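Local coordinates for enoyl-CoA hydratase subunit I (Geobacillus kaustophilus, PDB 2PBP), which probably catalyses the reversible hydration of enoyl-CoA thioesters in fatty-acid beta-oxidation, at residues A100-L105 with S124-G129; I53-R58 with T96-A101. All blocks are in the same frame, centred on the assembly; numbering follows the deposited sequence.

Contact 1 (A100-L105 with S124-G129)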
loop_
_atom_site.group_PDB
_atom_site.type_symbol
_atom_site.label_atom_id
_atom_site.label_comp_id
_atom_site.label_asym_id
_atom_site.label_seq_id
_atom_site.Cartn_x
_atom_site.Cartn_y
_atom_site.Cartn_z
ATOM N N ALA A 100 -4.063 6.415 16.072
ATOM C CA ALA A 100 -5.007 7.368 16.622
ATOM C C ALA A 100 -6.218 6.597 17.119
ATOM O O ALA A 100 -6.813 5.829 16.372
ATOM C CB ALA A 100 -5.434 8.380 15.555
ATOM N N ALA A 101 -6.553 6.780 18.392
ATOM C CA ALA A 101 -7.731 6.145 18.973
ATOM C C ALA A 101 -8.746 7.280 19.030
ATOM O O ALA A 101 -8.789 8.041 19.996
ATOM C CB ALA A 101 -7.430 5.627 20.376
ATOM N N VAL A 102 -9.546 7.403 17.977
ATOM C CA VAL A 102 -10.527 8.478 17.887
ATOM C C VAL A 102 -11.794 8.164 18.675
ATOM O O VAL A 102 -12.666 7.426 18.220
ATOM C CB VAL A 102 -10.857 8.771 16.412
ATOM C CG1 VAL A 102 -11.723 10.024 16.303
ATOM C CG2 VAL A 102 -9.557 8.971 15.632
ATOM N N ASN A 103 -11.867 8.748 19.868
ATOM C CA ASN A 103 -12.967 8.557 20.810
ATOM C C ASN A 103 -14.207 9.401 20.553
ATOM O O ASN A 103 -15.215 9.238 21.241
ATOM C CB ASN A 103 -12.475 8.857 22.221
ATOM C CG ASN A 103 -11.869 10.240 22.331
ATOM O OD1 ASN A 103 -10.812 10.510 21.756
ATOM N ND2 ASN A 103 -12.540 11.130 23.058
ATOM N N GLY A 104 -14.135 10.308 19.586
ATOM C CA GLY A 104 -15.279 11.154 19.298
ATOM C C GLY A 104 -15.025 12.097 18.141
ATOM O O GLY A 104 -14.403 11.714 17.152
ATOM N N LEU A 105 -15.508 13.330 18.263
ATOM C CA LEU A 105 -15.333 14.324 17.212
ATOM C C LEU A 105 -13.870 14.566 16.865
ATOM O O LEU A 105 -13.034 14.771 17.743
ATOM C CB LEU A 105 -15.960 15.657 17.627
ATOM C CG LEU A 105 -17.455 15.719 17.933
ATOM C CD1 LEU A 105 -17.811 17.125 18.394
ATOM C CD2 LEU A 105 -18.258 15.337 16.702
ATOM N N SER A 124 -17.606 4.358 17.867
ATOM C CA SER A 124 -18.840 4.606 17.143
ATOM C C SER A 124 -19.243 6.055 17.412
ATOM O O SER A 124 -20.091 6.620 16.727
ATOM C CB SER A 124 -19.938 3.654 17.627
ATOM O OG SER A 124 -19.621 2.306 17.334
ATOM N N ALA A 125 -18.621 6.651 18.424
ATOM C CA ALA A 125 -18.899 8.028 18.805
ATOM C C ALA A 125 -18.121 9.000 17.922
ATOM O O ALA A 125 -18.290 10.216 18.022
ATOM C CB ALA A 125 -18.520 8.248 20.267
ATOM N N ALA A 126 -17.273 8.459 17.051
ATOM C CA ALA A 126 -16.436 9.288 16.189
ATOM C C ALA A 126 -17.070 9.803 14.903
ATOM O O ALA A 126 -17.844 9.112 14.241
ATOM C CB ALA A 126 -15.146 8.537 15.856
ATOM N N GLU A 127 -16.711 11.034 14.563
ATOM C CA GLU A 127 -17.167 11.695 13.348
ATOM C C GLU A 127 -15.963 12.479 12.851
ATOM O O GLU A 127 -15.221 13.043 13.647
ATOM C CB GLU A 127 -18.329 12.648 13.633
ATOM C CG GLU A 127 -19.679 11.959 13.768
ATOM C CD GLU A 127 -20.836 12.940 13.703
ATOM O OE1 GLU A 127 -20.977 13.758 14.635
ATOM O OE2 GLU A 127 -21.600 12.896 12.714
ATOM N N PHE A 128 -15.772 12.504 11.539
ATOM C CA PHE A 128 -14.640 13.202 10.939
ATOM C C PHE A 128 -15.151 14.227 9.941
ATOM O O PHE A 128 -16.100 13.964 9.206
ATOM C CB PHE A 128 -13.740 12.202 10.208
ATOM C CG PHE A 128 -13.263 11.070 11.070
ATOM C CD1 PHE A 128 -12.051 11.158 11.749
ATOM C CD2 PHE A 128 -14.025 9.909 11.204
ATOM C CE1 PHE A 128 -11.600 10.108 12.546
ATOM C CE2 PHE A 128 -13.585 8.853 11.998
ATOM C CZ PHE A 128 -12.369 8.951 12.671
ATOM N N GLY A 129 -14.524 15.395 9.906
ATOM C CA GLY A 129 -14.967 16.404 8.962
ATOM C C GLY A 129 -14.092 17.638 8.923
ATOM O O GLY A 129 -13.238 17.832 9.790
#
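Leu-105, Val-102 and Glu-127 bury the most surface where 100-105 passes 124-129, and no hydrogen bond joins the two segments. Val-102 and Phe-128 approach from opposite directions: CG1 of Val-102 lies 3.8 Å from CE1 of Phe-128 and meets the ring obliquely, while CG2 of Val-102 reaches CE1 at 3.9 Å. With CG1 of Val-102 anti to the backbone N (chi1 -172°), the same methyl also packs on CB of Ala-126, 3.8 Å away. An alanine in place of Val-102 would remove both methyls and would probably open a gap between the Phe-128 ring and Ala-126. Leu-105 and Glu-127 run side by side in the same direction, and CD2 of Leu-105 lies 3.8 Å from OE1 of Glu-127, a carboxylate oxygen that forms a salt bridge with Arg-165. The backbones themselves come close at Gly-104, through CA-H...O contacts: CA of Gly-104 to O of Ala-125 at 3.4 Å, and CA of Ala-126 to O of Gly-104 at 3.3 Å. The contact lies where the chain leaves strand 98-102 of the six-stranded sheet for strand 105-107 of the smaller one, beside strand 127-129. Val-102 also packs on Ile-120 of strand 119-123 and Phe-62 of strand 61-63, and the Phe-128 ring meets that of Phe-111 in helix 109-115.

Contact 2 (I53-R58 with T96-A101)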
loop_
_atom_site.group_PDB
_atom_site.type_symbol
_atom_site.label_atom_id
_atom_site.label_comp_id
_atom_site.label_asym_id
_atom_site.label_seq_id
_atom_site.Cartn_x
_atom_site.Cartn_y
_atom_site.Cartn_z
ATOM N N ILE A 53 3.108 4.503 19.450
ATOM C CA ILE A 53 2.578 5.708 20.070
ATOM C C ILE A 53 1.089 5.768 19.756
ATOM O O ILE A 53 0.684 5.599 18.606
ATOM C CB ILE A 53 3.261 6.974 19.500
ATOM C CG1 ILE A 53 4.761 6.938 19.808
ATOM C CG2 ILE A 53 2.608 8.230 20.072
ATOM C CD1 ILE A 53 5.604 7.939 19.020
ATOM N N VAL A 54 0.280 5.995 20.784
ATOM C CA VAL A 54 -1.165 6.093 20.613
ATOM C C VAL A 54 -1.637 7.486 21.016
ATOM O O VAL A 54 -1.282 7.979 22.086
ATOM C CB VAL A 54 -1.910 5.047 21.478
ATOM C CG1 VAL A 54 -3.418 5.291 21.418
ATOM C CG2 VAL A 54 -1.585 3.644 20.989
ATOM N N LEU A 55 -2.417 8.117 20.145
ATOM C CA LEU A 55 -2.959 9.441 20.418
ATOM C C LEU A 55 -4.456 9.289 20.639
ATOM O O LEU A 55 -5.128 8.570 19.898
ATOM C CB LEU A 55 -2.745 10.387 19.235
ATOM C CG LEU A 55 -1.341 10.644 18.693
ATOM C CD1 LEU A 55 -1.426 11.712 17.610
ATOM C CD2 LEU A 55 -0.418 11.091 19.812
ATOM N N THR A 56 -4.976 9.963 21.656
ATOM C CA THR A 56 -6.401 9.903 21.927
ATOM C C THR A 56 -6.817 11.156 22.691
ATOM O O THR A 56 -5.969 11.902 23.185
ATOM C CB THR A 56 -6.766 8.637 22.735
ATOM O OG1 THR A 56 -8.174 8.397 22.632
ATOM C CG2 THR A 56 -6.396 8.805 24.203
ATOM N N GLY A 57 -8.119 11.393 22.775
ATOM C CA GLY A 57 -8.598 12.570 23.472
ATOM C C GLY A 57 -9.401 12.264 24.718
ATOM O O GLY A 57 -10.055 11.227 24.817
ATOM N N ARG A 58 -9.341 13.174 25.683
ATOM C CA ARG A 58 -10.081 13.014 26.924
ATOM C C ARG A 58 -11.468 13.612 26.716
ATOM O O ARG A 58 -11.623 14.602 26.002
ATOM C CB ARG A 58 -9.355 13.737 28.059
ATOM C CG ARG A 58 -10.000 13.585 29.428
ATOM C CD ARG A 58 -9.177 14.298 30.495
ATOM N NE ARG A 58 -7.847 13.713 30.645
ATOM C CZ ARG A 58 -6.904 14.199 31.448
ATOM N NH1 ARG A 58 -7.143 15.283 32.174
ATOM N NH2 ARG A 58 -5.725 13.599 31.530
ATOM N N THR A 96 8.378 6.415 14.487
ATOM C CA THR A 96 7.779 5.368 15.308
ATOM C C THR A 96 6.313 5.167 14.925
ATOM O O THR A 96 5.620 6.124 14.585
ATOM C CB THR A 96 7.855 5.739 16.803
ATOM O OG1 THR A 96 9.228 5.918 17.179
ATOM C CG2 THR A 96 7.237 4.647 17.661
ATOM N N PRO A 97 5.831 3.913 14.948
ATOM C CA PRO A 97 4.431 3.662 14.598
ATOM C C PRO A 97 3.491 4.496 15.470
ATOM O O PRO A 97 3.658 4.569 16.691
ATOM C CB PRO A 97 4.282 2.162 14.845
ATOM C CG PRO A 97 5.625 1.639 14.439
ATOM C CD PRO A 97 6.571 2.644 15.084
ATOM N N MET A 98 2.512 5.129 14.831
ATOM C CA MET A 98 1.542 5.963 15.532
ATOM C C MET A 98 0.113 5.563 15.212
ATOM O O MET A 98 -0.260 5.415 14.047
ATOM C CB MET A 98 1.723 7.435 15.168
ATOM C CG MET A 98 2.786 8.161 15.958
ATOM S SD MET A 98 2.234 9.847 16.288
ATOM C CE MET A 98 2.123 10.487 14.612
ATOM N N ILE A 99 -0.687 5.405 16.260
ATOM C CA ILE A 99 -2.084 5.020 16.109
ATOM C C ILE A 99 -2.988 6.056 16.762
ATOM O O ILE A 99 -2.718 6.524 17.869
ATOM C CB ILE A 99 -2.365 3.659 16.786
ATOM C CG1 ILE A 99 -1.451 2.581 16.201
ATOM C CG2 ILE A 99 -3.844 3.285 16.610
ATOM C CD1 ILE A 99 -1.304 2.497 14.698
ATOM N N ALA A 100 -4.063 6.415 16.072
ATOM C CA ALA A 100 -5.007 7.368 16.622
ATOM C C ALA A 100 -6.218 6.597 17.119
ATOM O O ALA A 100 -6.813 5.829 16.372
ATOM C CB ALA A 100 -5.434 8.380 15.555
ATOM N N ALA A 101 -6.553 6.780 18.392
ATOM C CA ALA A 101 -7.731 6.145 18.973
ATOM C C ALA A 101 -8.746 7.280 19.030
ATOM O O ALA A 101 -8.789 8.041 19.996
ATOM C CB ALA A 101 -7.430 5.627 20.376
#
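Ile-53 bonds to Pro-97 and Ile-99 at the start of a hydrogen-bond ladder between the parallel strands 53-57 and 98-101, whose axes are 21° apart. Ile-53 uses both its backbone polar atoms: its N donates to O of Pro-97 at 2.8 Å, and its O accepts from N of Ile-99 at 2.7 Å. Leu-55 repeats the pattern, its N bonding O of Ile-99 and its O taking N of Ala-101. CA-H...O contacts, such as Val-54 CA to Ile-99 O at 3.2 Å, lie between these rungs.

A side-chain bond comes next. With OG1 of Thr-56 anti to the backbone N (chi1 -162°), the hydroxyl donates to O of Ala-101 at 2.7 Å, in the carbonyl plane. The bond helps to fix the rotation of the Thr-56 side chain and gives the Ala-101 carbonyl a partner at the end of the ladder.

Apolar side chains flank the backbone. On the face of Ile-53, Leu-55, Met-98 and Ala-100, CG of Met-98 lies alongside CB of Ile-53 at 3.8 Å. The side chains of Ile-53 and Thr-96 cross at about a right angle, with CD1 of Ile-53 3.8 Å from CB of Thr-96; the Thr-96 hydroxyl is hydrogen-bonded to OD1 of Asp-45. On the other face, CG1 of Val-54 packs against CB of Ala-101 at 4.2 Å.

Further out, Asp-118 accepts a bond from N of Met-98, and Lys-209 donates to O of Thr-96. The pair forms the middle of the six-stranded sheet of the crotonase fold, with strand 15-20 beyond 52-57 and strand 119-123 beyond 98-102. Helix 31-46 covers the Met-98 face through Phe-44 and Val-41, helix 186-198 covers the Ile-99 face through Thr-190 and Met-187, and Pro-97 packs on Trp-161 of the second subunit.

Overall arrangement
Both contacts use strand 98-102 and share Ala-100 and Ala-101, with centres about 12 Å apart. Contact 2 is fully buried near the middle of the chain; contact 1 lies farther out, is partly buried and includes an exposed residue. Their chemistry differs accordingly. Regular backbone hydrogen bonds join neighbouring strands of one sheet in contact 2, whereas contact 1, at the passage to the smaller sheet, relies on apolar packing and CA-H...O contacts. Asn-103 joins the two: its OD1 accepts a probable hydrogen bond from N of Gly-57, tying the turn after strand 98-102 to the end of strand 52-57.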